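Local coordinates for zinc-binding protein TroA (Treponema pallidum, PDB 1K0F) that binds zinc with high affinity in the periplasm and delivers it to the membrane permease of an ABC transporter for import into the cell, at residues 157-169 and 178-190. Residues are numbered along the deposited sequence; the frame is centred on the assembly and turned at random.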
loop_
_atom_site.group_PDB
_atom_site.type_symbol
_atom_site.label_atom_id
_atom_site.label_comp_id
_atom_site.label_asym_id
_atom_site.label_seq_id
_atom_site.Cartn_x
_atom_site.Cartn_y
_atom_site.Cartn_z
ATOM N N LEU A 157 21.714 -1.000 2.125
ATOM C CA LEU A 157 21.636 -1.514 3.485
ATOM C C LEU A 157 22.146 -2.931 3.617
ATOM O O LEU A 157 21.542 -3.860 3.096
ATOM C CB LEU A 157 20.199 -1.469 3.993
ATOM C CG LEU A 157 20.103 -1.104 5.468
ATOM C CD1 LEU A 157 20.361 0.382 5.616
ATOM C CD2 LEU A 157 18.738 -1.487 6.016
ATOM N N PRO A 158 23.272 -3.118 4.322
ATOM C CA PRO A 158 23.827 -4.461 4.501
ATOM C C PRO A 158 22.702 -5.447 4.815
ATOM O O PRO A 158 21.767 -5.107 5.536
ATOM C CB PRO A 158 24.799 -4.286 5.661
ATOM C CG PRO A 158 25.257 -2.865 5.534
ATOM C CD PRO A 158 24.094 -2.084 4.978
ATOM N N ALA A 159 22.795 -6.656 4.265
ATOM C CA ALA A 159 21.765 -7.681 4.445
ATOM C C ALA A 159 21.229 -7.826 5.864
ATOM O O ALA A 159 20.020 -7.968 6.056
ATOM C CB ALA A 159 22.278 -9.028 3.945
ATOM N N GLU A 160 22.120 -7.793 6.851
ATOM C CA GLU A 160 21.723 -7.932 8.252
ATOM C C GLU A 160 20.823 -6.799 8.733
ATOM O O GLU A 160 19.872 -7.029 9.482
ATOM C CB GLU A 160 22.960 -8.005 9.149
ATOM C CG GLU A 160 23.899 -9.146 8.819
ATOM C CD GLU A 160 24.756 -8.856 7.602
ATOM O OE1 GLU A 160 24.887 -7.664 7.253
ATOM O OE2 GLU A 160 25.292 -9.814 7.000
ATOM N N ARG A 161 21.131 -5.580 8.298
ATOM C CA ARG A 161 20.368 -4.394 8.679
ATOM C C ARG A 161 18.999 -4.317 7.989
ATOM O O ARG A 161 18.143 -3.518 8.375
ATOM C CB ARG A 161 21.175 -3.132 8.349
ATOM C CG ARG A 161 22.537 -3.052 9.041
ATOM C CD ARG A 161 22.881 -1.619 9.469
ATOM N NE ARG A 161 23.761 -1.578 10.639
ATOM C CZ ARG A 161 23.430 -1.042 11.810
ATOM N NH1 ARG A 161 22.232 -0.499 11.970
ATOM N NH2 ARG A 161 24.292 -1.054 12.821
ATOM N N ARG A 162 18.793 -5.158 6.980
ATOM C CA ARG A 162 17.543 -5.164 6.232
ATOM C C ARG A 162 16.375 -5.826 6.961
ATOM O O ARG A 162 15.389 -6.200 6.341
ATOM C CB ARG A 162 17.756 -5.848 4.886
ATOM C CG ARG A 162 18.573 -5.041 3.889
ATOM C CD ARG A 162 18.738 -5.833 2.592
ATOM N NE ARG A 162 19.958 -5.504 1.858
ATOM C CZ ARG A 162 20.681 -6.382 1.163
ATOM N NH1 ARG A 162 20.315 -7.659 1.102
ATOM N NH2 ARG A 162 21.769 -5.977 0.520
ATOM N N VAL A 163 16.483 -5.975 8.271
ATOM C CA VAL A 163 15.403 -6.580 9.046
ATOM C C VAL A 163 14.442 -5.466 9.436
ATOM O O VAL A 163 14.766 -4.642 10.291
ATOM C CB VAL A 163 15.925 -7.238 10.341
ATOM C CG1 VAL A 163 14.765 -7.786 11.145
ATOM C CG2 VAL A 163 16.913 -8.342 10.009
ATOM N N LEU A 164 13.274 -5.417 8.808
ATOM C CA LEU A 164 12.310 -4.369 9.133
ATOM C C LEU A 164 11.090 -4.859 9.905
ATOM O O LEU A 164 10.412 -5.805 9.506
ATOM C CB LEU A 164 11.856 -3.649 7.855
ATOM C CG LEU A 164 10.527 -2.883 7.869
ATOM C CD1 LEU A 164 10.720 -1.461 8.387
ATOM C CD2 LEU A 164 9.974 -2.860 6.454
ATOM N N VAL A 165 10.824 -4.204 11.024
ATOM C CA VAL A 165 9.675 -4.542 11.843
ATOM C C VAL A 165 8.790 -3.303 11.799
ATOM O O VAL A 165 9.239 -2.192 12.082
ATOM C CB VAL A 165 10.089 -4.866 13.297
ATOM C CG1 VAL A 165 8.853 -5.095 14.149
ATOM C CG2 VAL A 165 10.974 -6.105 13.324
ATOM N N THR A 166 7.532 -3.497 11.426
ATOM C CA THR A 166 6.598 -2.389 11.309
ATOM C C THR A 166 5.264 -2.645 11.998
ATOM O O THR A 166 5.034 -3.720 12.549
ATOM C CB THR A 166 6.319 -2.102 9.837
ATOM O OG1 THR A 166 6.199 -3.346 9.139
ATOM C CG2 THR A 166 7.455 -1.287 9.226
ATOM N N ALA A 167 4.389 -1.643 11.944
ATOM C CA ALA A 167 3.055 -1.707 12.543
ATOM C C ALA A 167 2.287 -3.002 12.222
ATOM O O ALA A 167 1.810 -3.679 13.137
ATOM C CB ALA A 167 2.242 -0.494 12.101
ATOM N N HIS A 168 2.148 -3.329 10.933
ATOM C CA HIS A 168 1.456 -4.553 10.514
ATOM C C HIS A 168 2.100 -5.232 9.292
ATOM O O HIS A 168 2.867 -4.606 8.569
ATOM C CB HIS A 168 -0.057 -4.280 10.296
ATOM C CG HIS A 168 -0.415 -3.721 8.951
ATOM N ND1 HIS A 168 0.087 -2.529 8.478
ATOM C CD2 HIS A 168 -1.290 -4.155 8.012
ATOM C CE1 HIS A 168 -0.462 -2.251 7.308
ATOM N NE2 HIS A 168 -1.303 -3.220 7.005
ATOM N N ASP A 169 1.796 -6.516 9.089
ATOM C CA ASP A 169 2.344 -7.332 7.991
ATOM C C ASP A 169 1.948 -6.828 6.613
ATOM O O ASP A 169 1.214 -7.501 5.884
ATOM C CB ASP A 169 1.874 -8.788 8.142
ATOM C CG ASP A 169 3.017 -9.795 8.055
ATOM O OD1 ASP A 169 4.183 -9.363 7.878
ATOM O OD2 ASP A 169 2.738 -11.016 8.164
ATOM N N TYR A 178 12.818 -6.508 -2.573
ATOM C CA TYR A 178 14.091 -5.857 -2.310
ATOM C C TYR A 178 14.915 -6.434 -1.156
ATOM O O TYR A 178 15.884 -5.812 -0.711
ATOM C CB TYR A 178 13.822 -4.365 -2.110
ATOM C CG TYR A 178 12.760 -3.864 -3.066
ATOM C CD1 TYR A 178 13.092 -3.484 -4.367
ATOM C CD2 TYR A 178 11.415 -3.839 -2.697
ATOM C CE1 TYR A 178 12.112 -3.098 -5.282
ATOM C CE2 TYR A 178 10.425 -3.453 -3.607
ATOM C CZ TYR A 178 10.784 -3.088 -4.896
ATOM O OH TYR A 178 9.819 -2.729 -5.804
ATOM N N GLY A 179 14.529 -7.619 -0.685
ATOM C CA GLY A 179 15.255 -8.284 0.391
ATOM C C GLY A 179 15.291 -7.597 1.745
ATOM O O GLY A 179 16.220 -6.852 2.061
ATOM N N PHE A 180 14.274 -7.859 2.556
ATOM C CA PHE A 180 14.186 -7.275 3.885
ATOM C C PHE A 180 13.524 -8.293 4.809
ATOM O O PHE A 180 12.499 -8.899 4.469
ATOM C CB PHE A 180 13.343 -5.992 3.862
ATOM C CG PHE A 180 14.109 -4.752 3.472
ATOM C CD1 PHE A 180 14.029 -4.246 2.180
ATOM C CD2 PHE A 180 14.881 -4.071 4.406
ATOM C CE1 PHE A 180 14.699 -3.077 1.825
ATOM C CE2 PHE A 180 15.557 -2.900 4.060
ATOM C CZ PHE A 180 15.464 -2.404 2.767
ATOM N N GLU A 181 14.129 -8.508 5.969
ATOM C CA GLU A 181 13.549 -9.425 6.925
ATOM C C GLU A 181 12.449 -8.591 7.562
ATOM O O GLU A 181 12.707 -7.753 8.422
ATOM C CB GLU A 181 14.585 -9.844 7.969
ATOM C CG GLU A 181 13.997 -10.598 9.147
ATOM C CD GLU A 181 14.777 -11.847 9.484
ATOM O OE1 GLU A 181 15.478 -12.375 8.590
ATOM O OE2 GLU A 181 14.684 -12.297 10.645
ATOM N N VAL A 182 11.222 -8.791 7.117
ATOM C CA VAL A 182 10.131 -8.016 7.664
ATOM C C VAL A 182 9.331 -8.747 8.725
ATOM O O VAL A 182 9.247 -9.975 8.740
ATOM C CB VAL A 182 9.190 -7.553 6.556
ATOM C CG1 VAL A 182 9.928 -6.606 5.635
ATOM C CG2 VAL A 182 8.659 -8.749 5.786
ATOM N N LYS A 183 8.752 -7.966 9.625
ATOM C CA LYS A 183 7.938 -8.483 10.704
ATOM C C LYS A 183 7.004 -7.337 11.021
ATOM O O LYS A 183 7.385 -6.181 10.881
ATOM C CB LYS A 183 8.802 -8.795 11.923
ATOM C CG LYS A 183 9.804 -9.933 11.720
ATOM C CD LYS A 183 9.267 -11.248 12.284
ATOM C CE LYS A 183 10.310 -12.358 12.284
ATOM N NZ LYS A 183 11.634 -11.873 11.777
ATOM N N GLY A 184 5.789 -7.650 11.446
ATOM C CA GLY A 184 4.841 -6.602 11.765
ATOM C C GLY A 184 4.097 -6.889 13.048
ATOM O O GLY A 184 3.741 -8.031 13.315
ATOM N N LEU A 185 3.870 -5.851 13.847
ATOM C CA LEU A 185 3.159 -6.010 15.109
ATOM C C LEU A 185 1.744 -6.535 14.867
ATOM O O LEU A 185 1.186 -7.237 15.706
ATOM C CB LEU A 185 3.114 -4.678 15.870
ATOM C CG LEU A 185 2.879 -4.775 17.382
ATOM C CD1 LEU A 185 4.014 -5.539 18.027
ATOM C CD2 LEU A 185 2.761 -3.388 17.975
ATOM N N GLN A 186 1.165 -6.198 13.720
ATOM C CA GLN A 186 -0.171 -6.671 13.387
ATOM C C GLN A 186 -0.049 -7.529 12.133
ATOM O O GLN A 186 0.853 -7.318 11.331
ATOM C CB GLN A 186 -1.103 -5.493 13.145
ATOM C CG GLN A 186 -1.841 -5.040 14.386
ATOM C CD GLN A 186 -3.202 -4.462 14.061
ATOM O OE1 GLN A 186 -4.167 -5.200 13.847
ATOM N NE2 GLN A 186 -3.293 -3.136 14.024
ATOM N N GLY A 187 -0.943 -8.501 11.967
ATOM C CA GLY A 187 -0.873 -9.377 10.811
ATOM C C GLY A 187 -1.190 -8.682 9.507
ATOM O O GLY A 187 -1.300 -7.457 9.454
ATOM N N VAL A 188 -1.331 -9.464 8.445
ATOM C CA VAL A 188 -1.654 -8.910 7.140
ATOM C C VAL A 188 -2.969 -8.132 7.241
ATOM O O VAL A 188 -3.329 -7.379 6.338
ATOM C CB VAL A 188 -1.788 -10.036 6.076
ATOM C CG1 VAL A 188 -3.070 -10.838 6.303
ATOM C CG2 VAL A 188 -1.768 -9.434 4.682
ATOM N N SER A 189 -3.676 -8.325 8.352
ATOM C CA SER A 189 -4.945 -7.645 8.593
ATOM C C SER A 189 -4.968 -6.999 9.976
ATOM O O SER A 189 -4.492 -7.580 10.957
ATOM C CB SER A 189 -6.114 -8.630 8.468
ATOM O OG SER A 189 -7.358 -7.990 8.707
ATOM N N THR A 190 -5.527 -5.791 10.036
ATOM C CA THR A 190 -5.642 -5.031 11.280
ATOM C C THR A 190 -6.955 -5.357 11.970
ATOM O O THR A 190 -7.322 -4.725 12.963
ATOM C CB THR A 190 -5.605 -3.526 11.016
ATOM O OG1 THR A 190 -6.147 -3.260 9.716
ATOM C CG2 THR A 190 -4.180 -3.019 11.087
#
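Val163 and Glu181 sit side by side on one face of a parallel strand pair, the valine's CG2 packed 3.4 Å from the CB of Glu181. Val165 lies further along this face, its CG2 meeting Lys183 CB at 3.7 Å. The branched valines suit the extended backbone and make the tight, buried part, covered by Phe205 of helix 196-208. Looser are the outward ends of Glu181 and Lys183, both partly exposed: the bent lysine chain brings NZ within 3.3 Å of Glu181 OE2, a salt bridge, and the carboxylate also pairs with Arg209. On the other face Leu164 CD2 meets Val182 CG1 at 3.8 Å, and Phe215 touches the leucine. Strand 163-166, helix 172-178 and strand 181-184 form a beta-alpha-beta crossover unit. Its ladder of backbone hydrogen bonds includes Thr166 N to Lys183 O (2.7 Å), the donor lying in the carbonyl plane, and Leu185 N to Thr166 O. Gly184 suits its place because a CB would clash with His168 C and Asp169 N. At the start of the strands, Arg162 lays its aliphatic CG over the Phe180 ring in an off-centre CH-pi contact. Beyond the corner at Ala167, Asp169 N donates to Gln186 O (2.6 Å). With CG between backbone N and carbonyl carbon (chi1 84°), the zinc ligand His168 brings CD2 3.6 Å from Gly187 O, at the ring's edge; Glu217 accepts from ND1, probably steadying the imidazole beside His37, His102 and Asp248 of the metal-free site.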